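Local coordinates for protein Cbs-cp12 (Microcystis aeruginosa PCC 7806, PDB 5NMU) that probably takes part in the redox regulation of photosynthesis, joining a pair of CBS domains to a CP12 domain in a hexameric fusion protein, at residues 82-87 against 107-112; 90-95 against 134-139; 144-149 against 165-170. All blocks are in the same frame, centred on the assembly; numbering follows the deposited sequence.

The three contacts run outward from the CBS pair to the CP12 hairpin. Contact 1 lies in the second CBS domain, where 82-87 pairs with strand 105-110. Contact 2 sets the start of helix 91-101 against the chain leading into helix 138-156; its centre is about 18 Å from that of contact 1, and the two touch where Val85 packs on Val94. Along the chain their segments alternate. Contact 3 comes later, between helices 138-156 and 161-178, about 21 Å from contact 2 and 37 Å from contact 1, centre to centre. Helix 138-156, entered at contact 2, forms one side of contact 3 and carries the CP12 hairpin away from the CBS body. All three also reach the second subunit.

Contact 1 of 3, residues 82-87 against 107-112; sequences CVVVNP and PVIQGK
Val85 forms a single parallel bridge with Val108, their CA atoms 4.8 Å apart, as 82-87 runs past the end of strand 105-110 with the two directions 53° apart. Val85 N donates to Pro107 O at 3.0 Å, while Ile109 N returns a bond of 2.9 Å to Val85 O. A CA-H...O contact from Val108 CA also reaches Val85 O.

Around this bridge the side chains pack in small groups. With its sulfur between backbone N and carbonyl carbon (chi1 66°), Cys82 brings SG to 3.7 Å from CD of the Pro107 ring, and CG1 of Val84 touches the CG corner of that ring. Val84 CB also lies against Ile109 CG1 at 3.9 Å. Further along, Pro87 offers two sides: its CB meets Val108 CG1 at 3.9 Å, and its ring crosses the Gln110 side chain at about a right angle, CG nearest OE1. Val85 also packs on Val94, Leu97 and Phe98 of helix 91-101. This one parallel bridge, made across helix 91-101, is consistent with the beta-alpha-beta unit of a CBS domain, here with an irregular first strand.

Contact 2 of 3, residues 90-95 against 134-139; sequences GVEYVA and KRLFIE
The start of helix 91-101 in the second CBS domain meets the linker into the CP12 helix 138-156 through a salt bridge and a small cluster of apolar and aromatic side chains. Glu92 OE1 takes a hydrogen bond from Lys134 NZ at 3.0 Å. The ammonium group comes from above the carboxylate plane, 59° out of it, and the two side chains cross at about a right angle. With CG between the backbone N and the carbonyl carbon (chi1 73°) and a bend at chi2, the carboxylate of Glu92 is brought to Lys134. Lys134, itself bent at chi3 and chi4, passes its aliphatic part across the carboxylate, with CD 3.5 Å from Glu92 OE2, and NZ approaches Val91 CG2.

Leu136 follows two residues later. Its CD2 touches Glu92 CB at 4.0 Å, whereas the placement of its other branch, CD1, against the Tyr93 ring is doubtful. The linker enters helix 138-156 by a type II beta turn from Arg135 to Ile138, in which Phe137, with positive phi, occupies the N-cap position before the helix; Gly90 holds the corresponding place before helix 91-101.

Phe137 brings CE1 to the edge of the Tyr93 ring, near its plane, at 3.7 Å from Tyr93 CE1, while Phe137 CD1 lies a similar distance from Tyr93 OH. Val4, in the loop near the N terminus, touches both Glu92 and Lys134. Other copies of the protein close in as well: Met78 of the second subunit packs on Phe137, and Ala64 of the third subunit on Leu136.

Contact 3 of 3, residues 144-149 against 165-170; sequences AAREDA and AAWDVV
A single water ties Ala145 to Ala166, donating to Ala145 O at 2.6 Å and to Ala166 O at 2.8 Å, so that two backbone carbonyls on facing helices share one bridging molecule. Ala149 CB stands over the Trp167 indole, 3.5 Å from the centroid of the five-membered ring and 15° off its normal, a CH-pi contact. The same methyl meets Ala166 CB at 3.9 Å. Segments 144-149 and 165-170 run antiparallel, 167° between directions and 8.4 Å between axes, within the CP12 hairpin of helices 138-156 and 161-178; the small Ala145, Ala149 and Ala166 at the interface are consistent with this close approach. A disulfide between Cys153 and Cys163 has been seen near the turn, and Trp167 also packs on Cys153.

Further from that turn, Val170 CG2 lies 3.8 Å from Ala145 CB, while its CG1 meets Arg146 CG at 3.7 Å. The bend of Arg146 at chi3 carries its guanidinium to the six-membered end of the indole. Trp167 CZ3 lies over a face of the guanidinium, 3.8 Å from Arg146 NH1, whereas the guanidinium meets the indole at its edge, the planes 70° apart. Asp148, between the two contact alanines, forms a salt bridge with Arg73 of the second subunit.

Contact 1 of 3, residues 82-87 against 107-112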
ATOM      1  N   CYS A  82     -17.962  -1.114   8.384  1.00 37.83           N
ATOM      2  CA  CYS A  82     -17.467  -0.308   7.284  1.00 36.73           C
ATOM      3  C   CYS A  82     -17.391   1.147   7.703  1.00 35.63           C
ATOM      4  O   CYS A  82     -17.914   1.510   8.737  1.00 37.10           O
ATOM      5  CB  CYS A  82     -18.349  -0.529   6.074  1.00 35.43           C
ATOM      6  SG  CYS A  82     -19.987   0.089   6.315  1.00 37.01           S
ATOM      7  N   VAL A  83     -16.679   1.955   6.936  1.00 34.62           N
ATOM      8  CA  VAL A  83     -16.641   3.404   7.103  1.00 33.80           C
ATOM      9  C   VAL A  83     -18.004   3.886   6.760  1.00 34.77           C
ATOM     10  O   VAL A  83     -18.561   3.482   5.725  1.00 34.98           O
ATOM     11  CB  VAL A  83     -15.636   4.057   6.131  1.00 33.76           C
ATOM     12  CG1 VAL A  83     -15.734   5.563   6.111  1.00 32.65           C
ATOM     13  CG2 VAL A  83     -14.213   3.632   6.464  1.00 34.83           C
ATOM     14  N   VAL A  84     -18.527   4.793   7.584  1.00 35.66           N
ATOM     15  CA  VAL A  84     -19.855   5.370   7.432  1.00 36.18           C
ATOM     16  C   VAL A  84     -19.745   6.918   7.363  1.00 36.01           C
ATOM     17  O   VAL A  84     -18.768   7.513   7.824  1.00 34.40           O
ATOM     18  CB  VAL A  84     -20.819   4.933   8.571  1.00 37.65           C
ATOM     19  CG1 VAL A  84     -20.683   3.439   8.881  1.00 39.02           C
ATOM     20  CG2 VAL A  84     -20.634   5.766   9.832  1.00 39.37           C
ATOM     21  N   VAL A  85     -20.774   7.527   6.780  1.00 35.51           N
ATOM     22  CA  VAL A  85     -20.849   8.955   6.545  1.00 35.68           C
ATOM     23  C   VAL A  85     -22.106   9.499   7.285  1.00 37.15           C
ATOM     24  O   VAL A  85     -23.204   8.976   7.075  1.00 34.82           O
ATOM     25  CB  VAL A  85     -20.958   9.242   5.030  1.00 36.21           C
ATOM     26  CG1 VAL A  85     -21.298  10.719   4.773  1.00 35.90           C
ATOM     27  CG2 VAL A  85     -19.650   8.896   4.328  1.00 35.73           C
ATOM     28  N   ASN A  86     -21.896  10.519   8.152  1.00 39.10           N
ATOM     29  CA  ASN A  86     -22.947  11.321   8.853  1.00 42.15           C
ATOM     30  C   ASN A  86     -23.686  12.121   7.775  1.00 38.83           C
ATOM     31  O   ASN A  86     -23.009  12.705   6.927  1.00 37.74           O
ATOM     32  CB  ASN A  86     -22.228  12.266   9.909  1.00 46.75           C
ATOM     33  CG  ASN A  86     -23.164  13.227  10.694  1.00 55.72           C
ATOM     34  OD1 ASN A  86     -24.244  13.722  10.243  1.00 64.04           O
ATOM     35  ND2 ASN A  86     -22.704  13.559  11.912  1.00 62.33           N
ATOM     36  N   PRO A  87     -25.051  12.171   7.796  1.00 38.13           N
ATOM     37  CA  PRO A  87     -25.801  12.898   6.761  1.00 37.05           C
ATOM     38  C   PRO A  87     -25.423  14.364   6.611  1.00 38.23           C
ATOM     39  O   PRO A  87     -25.465  14.853   5.484  1.00 37.14           O
ATOM     40  CB  PRO A  87     -27.240  12.751   7.195  1.00 38.39           C
ATOM     41  CG  PRO A  87     -27.167  12.532   8.677  1.00 39.05           C
ATOM     42  CD  PRO A  87     -25.991  11.573   8.768  1.00 38.09           C
ATOM     43  N   PRO A 107     -22.231   3.754   3.371  1.00 33.49           N
ATOM     44  CA  PRO A 107     -23.624   4.072   3.793  1.00 34.09           C
ATOM     45  C   PRO A 107     -23.630   5.440   4.465  1.00 33.97           C
ATOM     46  O   PRO A 107     -22.643   5.794   5.127  1.00 34.21           O
ATOM     47  CB  PRO A 107     -23.950   2.998   4.833  1.00 33.76           C
ATOM     48  CG  PRO A 107     -22.615   2.633   5.392  1.00 34.13           C
ATOM     49  CD  PRO A 107     -21.631   2.699   4.210  1.00 33.14           C
ATOM     50  N   VAL A 108     -24.707   6.176   4.237  1.00 34.28           N
ATOM     51  CA  VAL A 108     -25.082   7.333   5.026  1.00 34.66           C
ATOM     52  C   VAL A 108     -25.950   6.910   6.206  1.00 36.05           C
ATOM     53  O   VAL A 108     -27.052   6.437   6.024  1.00 37.45           O
ATOM     54  CB  VAL A 108     -25.783   8.422   4.225  1.00 34.67           C
ATOM     55  CG1 VAL A 108     -26.162   9.616   5.151  1.00 35.14           C
ATOM     56  CG2 VAL A 108     -24.880   8.905   3.103  1.00 33.89           C
ATOM     57  N   ILE A 109     -25.402   7.124   7.406  1.00 36.48           N
ATOM     58  CA  ILE A 109     -25.966   6.686   8.655  1.00 38.58           C
ATOM     59  C   ILE A 109     -26.138   7.853   9.676  1.00 38.47           C
ATOM     60  O   ILE A 109     -25.195   8.619   9.958  1.00 36.33           O
ATOM     61  CB  ILE A 109     -25.044   5.646   9.325  1.00 38.72           C
ATOM     62  CG1 ILE A 109     -24.726   4.474   8.391  1.00 38.75           C
ATOM     63  CG2 ILE A 109     -25.695   5.106  10.581  1.00 40.16           C
ATOM     64  CD1 ILE A 109     -25.939   3.805   7.853  1.00 40.01           C
ATOM     65  N   GLN A 110     -27.328   7.930  10.262  1.00 40.07           N
ATOM     66  CA  GLN A 110     -27.646   8.886  11.363  1.00 40.54           C
ATOM     67  C   GLN A 110     -27.953   8.009  12.570  1.00 40.80           C
ATOM     68  O   GLN A 110     -28.964   7.306  12.603  1.00 40.24           O
ATOM     69  CB  GLN A 110     -28.845   9.764  10.971  1.00 42.86           C
ATOM     70  CG  GLN A 110     -29.306  10.820  11.981  1.00 46.06           C
ATOM     71  CD  GLN A 110     -30.447  11.725  11.433  1.00 49.93           C
ATOM     72  OE1 GLN A 110     -30.511  12.011  10.233  1.00 53.22           O
ATOM     73  NE2 GLN A 110     -31.346  12.182  12.317  1.00 51.24           N
ATOM     74  N   GLY A 111     -27.059   8.009  13.547  1.00 41.10           N
ATOM     75  CA  GLY A 111     -27.132   7.112  14.709  1.00 41.66           C
ATOM     76  C   GLY A 111     -26.999   5.655  14.258  1.00 40.86           C
ATOM     77  O   GLY A 111     -25.999   5.297  13.708  1.00 41.53           O
ATOM     78  N   LYS A 112     -28.027   4.842  14.493  1.00 41.60           N
ATOM     79  CA  LYS A 112     -28.152   3.480  13.974  1.00 42.46           C
ATOM     80  C   LYS A 112     -29.013   3.373  12.691  1.00 41.15           C
ATOM     81  O   LYS A 112     -29.259   2.255  12.236  1.00 39.64           O
ATOM     82  CB  LYS A 112     -28.742   2.570  15.064  1.00 44.60           C
ATOM     83  CG  LYS A 112     -30.262   2.712  15.304  1.00 46.49           C
ATOM     84  CD  LYS A 112     -30.697   1.699  16.365  1.00 48.60           C
ATOM     85  CE  LYS A 112     -32.205   1.544  16.591  1.00 50.39           C
ATOM     86  NZ  LYS A 112     -32.998   1.238  15.365  1.00 50.67           N
TER

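Contact 2 of 3, residues 90-95 against 134-139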
ATOM      1  N   GLY A  90     -20.219  17.763   5.355  1.00 36.78           N
ATOM      2  CA  GLY A  90     -19.998  18.555   4.174  1.00 36.66           C
ATOM      3  C   GLY A  90     -19.303  17.716   3.086  1.00 35.86           C
ATOM      4  O   GLY A  90     -18.450  16.861   3.340  1.00 34.46           O
ATOM      5  N   VAL A  91     -19.703  17.972   1.855  1.00 36.91           N
ATOM      6  CA  VAL A  91     -19.229  17.209   0.726  1.00 36.68           C
ATOM      7  C   VAL A  91     -17.702  17.269   0.499  1.00 36.44           C
ATOM      8  O   VAL A  91     -17.145  16.354  -0.062  1.00 36.34           O
ATOM      9  CB  VAL A  91     -19.989  17.609  -0.553  1.00 38.88           C
ATOM     10  CG1 VAL A  91     -21.491  17.272  -0.438  1.00 39.29           C
ATOM     11  CG2 VAL A  91     -19.779  19.075  -0.894  1.00 40.90           C
ATOM     12  N   GLU A  92     -17.028  18.359   0.854  1.00 36.67           N
ATOM     13  CA  GLU A  92     -15.551  18.382   0.766  1.00 37.38           C
ATOM     14  C   GLU A  92     -14.958  17.346   1.771  1.00 36.49           C
ATOM     15  O   GLU A  92     -13.925  16.681   1.517  1.00 32.45           O
ATOM     16  CB  GLU A  92     -15.004  19.819   1.020  1.00 39.41           C
ATOM     17  CG  GLU A  92     -15.068  20.332   2.477  1.00 40.08           C
ATOM     18  CD  GLU A  92     -16.377  20.994   2.862  1.00 41.52           C
ATOM     19  OE1 GLU A  92     -17.456  20.563   2.382  1.00 41.48           O
ATOM     20  OE2 GLU A  92     -16.325  21.984   3.647  1.00 46.53           O
ATOM     21  N   TYR A  93     -15.627  17.189   2.915  1.00 35.55           N
ATOM     22  CA  TYR A  93     -15.138  16.195   3.884  1.00 36.09           C
ATOM     23  C   TYR A  93     -15.420  14.772   3.478  1.00 34.42           C
ATOM     24  O   TYR A  93     -14.663  13.914   3.810  1.00 32.56           O
ATOM     25  CB  TYR A  93     -15.628  16.450   5.286  1.00 38.04           C
ATOM     26  CG  TYR A  93     -15.012  17.703   5.905  1.00 41.42           C
ATOM     27  CD1 TYR A  93     -13.658  17.800   6.052  1.00 44.31           C
ATOM     28  CD2 TYR A  93     -15.782  18.756   6.359  1.00 45.40           C
ATOM     29  CE1 TYR A  93     -13.052  18.912   6.608  1.00 47.84           C
ATOM     30  CE2 TYR A  93     -15.171  19.894   6.943  1.00 49.31           C
ATOM     31  CZ  TYR A  93     -13.787  19.935   7.051  1.00 49.20           C
ATOM     32  OH  TYR A  93     -13.067  20.978   7.562  1.00 57.32           O
ATOM     33  N   VAL A  94     -16.546  14.512   2.811  1.00 34.27           N
ATOM     34  CA  VAL A  94     -16.829  13.160   2.390  1.00 33.07           C
ATOM     35  C   VAL A  94     -15.726  12.752   1.368  1.00 32.55           C
ATOM     36  O   VAL A  94     -15.276  11.585   1.363  1.00 31.79           O
ATOM     37  CB  VAL A  94     -18.188  13.017   1.675  1.00 32.82           C
ATOM     38  CG1 VAL A  94     -18.390  11.582   1.147  1.00 32.10           C
ATOM     39  CG2 VAL A  94     -19.341  13.393   2.585  1.00 34.51           C
ATOM     40  N   ALA A  95     -15.345  13.702   0.508  1.00 32.66           N
ATOM     41  CA  ALA A  95     -14.282  13.484  -0.512  1.00 34.69           C
ATOM     42  C   ALA A  95     -12.996  13.120   0.188  1.00 34.68           C
ATOM     43  O   ALA A  95     -12.336  12.177  -0.174  1.00 32.81           O
ATOM     44  CB  ALA A  95     -14.069  14.733  -1.355  1.00 34.84           C
ATOM     45  N   LYS A 134     -13.714  24.254  -1.570  1.00 53.02           N
ATOM     46  CA  LYS A 134     -13.495  24.612  -0.151  1.00 55.53           C
ATOM     47  C   LYS A 134     -12.096  24.172   0.243  1.00 52.47           C
ATOM     48  O   LYS A 134     -11.807  22.989   0.242  1.00 51.07           O
ATOM     49  CB  LYS A 134     -14.607  24.012   0.730  1.00 57.20           C
ATOM     50  CG  LYS A 134     -15.997  24.490   0.282  1.00 59.82           C
ATOM     51  CD  LYS A 134     -17.038  24.567   1.388  1.00 61.84           C
ATOM     52  CE  LYS A 134     -18.420  24.188   0.835  1.00 64.26           C
ATOM     53  NZ  LYS A 134     -18.633  22.707   0.584  1.00 62.08           N
ATOM     54  N   ARG A 135     -11.223  25.149   0.453  1.00 53.28           N
ATOM     55  CA  ARG A 135      -9.867  24.920   0.955  1.00 56.75           C
ATOM     56  C   ARG A 135      -9.965  24.268   2.346  1.00 55.14           C
ATOM     57  O   ARG A 135     -10.561  24.848   3.284  1.00 51.94           O
ATOM     58  CB  ARG A 135      -9.147  26.253   1.018  1.00 63.24           C
ATOM     59  CG  ARG A 135      -7.772  26.219   1.653  1.00 68.24           C
ATOM     60  CD  ARG A 135      -7.118  27.597   1.579  1.00 72.33           C
ATOM     61  NE  ARG A 135      -5.703  27.501   1.919  1.00 74.98           N
ATOM     62  CZ  ARG A 135      -4.769  28.411   1.656  1.00 76.15           C
ATOM     63  NH1 ARG A 135      -5.047  29.565   1.035  1.00 76.24           N
ATOM     64  NH2 ARG A 135      -3.515  28.141   2.020  1.00 78.42           N
ATOM     65  N   LEU A 136      -9.463  23.042   2.455  1.00 60.36           N
ATOM     66  CA  LEU A 136      -9.659  22.244   3.659  1.00 60.84           C
ATOM     67  C   LEU A 136      -8.956  22.900   4.870  1.00 53.40           C
ATOM     68  O   LEU A 136      -7.860  23.492   4.767  1.00 52.44           O
ATOM     69  CB  LEU A 136      -9.205  20.768   3.478  1.00 65.95           C
ATOM     70  CG  LEU A 136     -10.216  19.693   3.015  1.00 73.19           C
ATOM     71  CD1 LEU A 136     -11.124  19.222   4.143  1.00 74.71           C
ATOM     72  CD2 LEU A 136     -11.070  20.128   1.824  1.00 76.47           C
ATOM     73  N   PHE A 137      -9.672  22.858   5.984  1.00 49.02           N
ATOM     74  CA  PHE A 137      -9.209  23.377   7.259  1.00 46.72           C
ATOM     75  C   PHE A 137      -8.833  24.848   7.220  1.00 43.63           C
ATOM     76  O   PHE A 137      -7.936  25.266   7.942  1.00 42.35           O
ATOM     77  CB  PHE A 137      -8.012  22.552   7.753  1.00 44.69           C
ATOM     78  CG  PHE A 137      -8.175  21.066   7.589  1.00 45.31           C
ATOM     79  CD1 PHE A 137      -9.377  20.439   7.895  1.00 47.17           C
ATOM     80  CD2 PHE A 137      -7.106  20.290   7.188  1.00 44.83           C
ATOM     81  CE1 PHE A 137      -9.518  19.087   7.772  1.00 47.76           C
ATOM     82  CE2 PHE A 137      -7.240  18.923   7.064  1.00 46.81           C
ATOM     83  CZ  PHE A 137      -8.435  18.320   7.371  1.00 47.82           C
ATOM     84  N   ILE A 138      -9.480  25.629   6.340  1.00 45.32           N
ATOM     85  CA  ILE A 138      -9.092  27.022   6.155  1.00 42.50           C
ATOM     86  C   ILE A 138      -9.318  27.845   7.405  1.00 41.32           C
ATOM     87  O   ILE A 138      -8.564  28.803   7.648  1.00 40.14           O
ATOM     88  CB  ILE A 138      -9.767  27.667   4.937  1.00 45.34           C
ATOM     89  CG1 ILE A 138      -8.993  28.937   4.551  1.00 45.17           C
ATOM     90  CG2 ILE A 138     -11.280  27.898   5.160  1.00 46.37           C
ATOM     91  CD1 ILE A 138      -9.550  29.718   3.388  1.00 48.34           C
ATOM     92  N   GLU A 139     -10.293  27.466   8.236  1.00 42.67           N
ATOM     93  CA  GLU A 139     -10.488  28.136   9.536  1.00 44.52           C
ATOM     94  C   GLU A 139      -9.347  27.887  10.542  1.00 42.54           C
ATOM     95  O   GLU A 139      -9.046  28.776  11.337  1.00 40.70           O
ATOM     96  CB  GLU A 139     -11.865  27.836  10.173  1.00 47.69           C
ATOM     97  CG  GLU A 139     -13.055  28.488   9.453  1.00 53.04           C
ATOM     98  CD  GLU A 139     -13.017  30.061   9.361  1.00 55.97           C
ATOM     99  OE1 GLU A 139     -12.619  30.764  10.327  1.00 55.84           O
ATOM    100  OE2 GLU A 139     -13.428  30.621   8.305  1.00 59.07           O
TER

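Contact 3 of 3, residues 144-149 against 165-170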
ATOM      1  N   ALA A 144      -4.512  29.959  13.030  1.00 34.37           N
ATOM      2  CA  ALA A 144      -3.046  29.924  13.183  1.00 34.73           C
ATOM      3  C   ALA A 144      -2.327  31.197  12.705  1.00 33.27           C
ATOM      4  O   ALA A 144      -1.347  31.669  13.323  1.00 32.01           O
ATOM      5  CB  ALA A 144      -2.422  28.651  12.514  1.00 35.33           C
ATOM      6  N   ALA A 145      -2.801  31.733  11.605  1.00 32.30           N
ATOM      7  CA  ALA A 145      -2.163  32.868  11.024  1.00 34.36           C
ATOM      8  C   ALA A 145      -2.390  34.155  11.879  1.00 35.37           C
ATOM      9  O   ALA A 145      -1.536  35.049  11.924  1.00 35.45           O
ATOM     10  CB  ALA A 145      -2.675  33.066   9.625  1.00 34.76           C
ATOM     11  N   ARG A 146      -3.532  34.217  12.543  1.00 36.24           N
ATOM     12  CA  ARG A 146      -3.828  35.283  13.486  1.00 38.35           C
ATOM     13  C   ARG A 146      -2.928  35.222  14.735  1.00 39.58           C
ATOM     14  O   ARG A 146      -2.381  36.274  15.167  1.00 38.83           O
ATOM     15  CB  ARG A 146      -5.312  35.278  13.897  1.00 41.42           C
ATOM     16  CG  ARG A 146      -6.293  35.679  12.779  1.00 43.66           C
ATOM     17  CD  ARG A 146      -7.756  35.535  13.200  1.00 46.37           C
ATOM     18  NE  ARG A 146      -7.951  36.529  14.211  1.00 52.76           N
ATOM     19  CZ  ARG A 146      -8.314  37.804  13.988  1.00 54.04           C
ATOM     20  NH1 ARG A 146      -8.612  38.257  12.763  1.00 53.18           N
ATOM     21  NH2 ARG A 146      -8.386  38.622  15.013  1.00 56.35           N
ATOM     22  N   GLU A 147      -2.734  34.024  15.291  1.00 38.25           N
ATOM     23  CA  GLU A 147      -1.730  33.855  16.348  1.00 40.80           C
ATOM     24  C   GLU A 147      -0.346  34.253  15.899  1.00 40.09           C
ATOM     25  O   GLU A 147       0.338  34.912  16.646  1.00 40.48           O
ATOM     26  CB  GLU A 147      -1.690  32.442  16.909  1.00 42.99           C
ATOM     27  CG  GLU A 147      -2.958  32.092  17.647  1.00 46.69           C
ATOM     28  CD  GLU A 147      -2.909  30.737  18.318  1.00 50.14           C
ATOM     29  OE1 GLU A 147      -1.805  30.210  18.527  1.00 52.30           O
ATOM     30  OE2 GLU A 147      -3.990  30.186  18.609  1.00 53.60           O
ATOM     31  N   ASP A 148       0.072  33.864  14.690  1.00 39.12           N
ATOM     32  CA  ASP A 148       1.390  34.295  14.168  1.00 39.05           C
ATOM     33  C   ASP A 148       1.470  35.788  14.086  1.00 38.54           C
ATOM     34  O   ASP A 148       2.508  36.357  14.402  1.00 38.09           O
ATOM     35  CB  ASP A 148       1.692  33.779  12.769  1.00 39.27           C
ATOM     36  CG  ASP A 148       1.924  32.260  12.715  1.00 42.61           C
ATOM     37  OD1 ASP A 148       2.278  31.638  13.721  1.00 43.62           O
ATOM     38  OD2 ASP A 148       1.693  31.650  11.645  1.00 46.17           O
ATOM     39  N   ALA A 149       0.393  36.425  13.615  1.00 37.05           N
ATOM     40  CA  ALA A 149       0.421  37.861  13.402  1.00 38.32           C
ATOM     41  C   ALA A 149       0.543  38.575  14.739  1.00 41.13           C
ATOM     42  O   ALA A 149       1.332  39.522  14.890  1.00 41.84           O
ATOM     43  CB  ALA A 149      -0.833  38.333  12.682  1.00 36.94           C
ATOM     44  N   ALA A 165       2.828  42.455   7.040  1.00 45.03           N
ATOM     45  CA  ALA A 165       2.891  41.247   6.184  1.00 45.98           C
ATOM     46  C   ALA A 165       2.187  40.072   6.855  1.00 43.78           C
ATOM     47  O   ALA A 165       1.436  39.406   6.192  1.00 44.19           O
ATOM     48  CB  ALA A 165       4.329  40.881   5.818  1.00 48.11           C
ATOM     49  N   ALA A 166       2.345  39.885   8.169  1.00 41.84           N
ATOM     50  CA  ALA A 166       1.638  38.798   8.825  1.00 40.44           C
ATOM     51  C   ALA A 166       0.123  38.964   8.882  1.00 40.51           C
ATOM     52  O   ALA A 166      -0.605  37.993   8.683  1.00 39.60           O
ATOM     53  CB  ALA A 166       2.217  38.494  10.185  1.00 40.71           C
ATOM     54  N   TRP A 167      -0.381  40.177   9.139  1.00 40.80           N
ATOM     55  CA  TRP A 167      -1.819  40.381   8.978  1.00 40.37           C
ATOM     56  C   TRP A 167      -2.306  40.262   7.538  1.00 41.58           C
ATOM     57  O   TRP A 167      -3.480  39.908   7.310  1.00 41.78           O
ATOM     58  CB  TRP A 167      -2.275  41.685   9.600  1.00 40.18           C
ATOM     59  CG  TRP A 167      -2.260  41.605  11.050  1.00 39.22           C
ATOM     60  CD1 TRP A 167      -1.354  42.147  11.886  1.00 39.76           C
ATOM     61  CD2 TRP A 167      -3.183  40.894  11.848  1.00 39.66           C
ATOM     62  NE1 TRP A 167      -1.682  41.864  13.185  1.00 40.42           N
ATOM     63  CE2 TRP A 167      -2.804  41.075  13.184  1.00 39.95           C
ATOM     64  CE3 TRP A 167      -4.337  40.134  11.563  1.00 40.86           C
ATOM     65  CZ2 TRP A 167      -3.526  40.538  14.237  1.00 40.55           C
ATOM     66  CZ3 TRP A 167      -5.059  39.582  12.630  1.00 40.53           C
ATOM     67  CH2 TRP A 167      -4.652  39.790  13.936  1.00 41.90           C
ATOM     68  N   ASP A 168      -1.453  40.564   6.563  1.00 43.46           N
ATOM     69  CA  ASP A 168      -1.846  40.326   5.163  1.00 45.67           C
ATOM     70  C   ASP A 168      -2.062  38.826   4.831  1.00 45.03           C
ATOM     71  O   ASP A 168      -2.946  38.485   4.055  1.00 45.56           O
ATOM     72  CB  ASP A 168      -0.891  40.981   4.163  1.00 48.89           C
ATOM     73  CG  ASP A 168      -1.118  42.530   4.010  1.00 52.95           C
ATOM     74  OD1 ASP A 168      -2.235  43.131   4.214  1.00 52.98           O
ATOM     75  OD2 ASP A 168      -0.109  43.151   3.648  1.00 56.90           O
ATOM     76  N   VAL A 169      -1.296  37.941   5.450  1.00 44.64           N
ATOM     77  CA  VAL A 169      -1.579  36.470   5.363  1.00 42.76           C
ATOM     78  C   VAL A 169      -2.998  36.214   5.887  1.00 42.81           C
ATOM     79  O   VAL A 169      -3.788  35.566   5.212  1.00 43.20           O
ATOM     80  CB  VAL A 169      -0.548  35.621   6.139  1.00 42.03           C
ATOM     81  CG1 VAL A 169      -0.871  34.109   6.039  1.00 41.54           C
ATOM     82  CG2 VAL A 169       0.867  35.903   5.631  1.00 42.47           C
ATOM     83  N   VAL A 170      -3.367  36.802   7.041  1.00 41.87           N
ATOM     84  CA  VAL A 170      -4.737  36.595   7.578  1.00 41.65           C
ATOM     85  C   VAL A 170      -5.829  37.111   6.624  1.00 44.07           C
ATOM     86  O   VAL A 170      -6.841  36.422   6.344  1.00 43.90           O
ATOM     87  CB  VAL A 170      -4.937  37.247   8.967  1.00 40.58           C
ATOM     88  CG1 VAL A 170      -6.387  37.151   9.426  1.00 39.49           C
ATOM     89  CG2 VAL A 170      -3.974  36.614   9.965  1.00 39.07           C
TER
HETATM   90  O   HOH W   1       0.137  35.581   9.939  1.00 38.05           O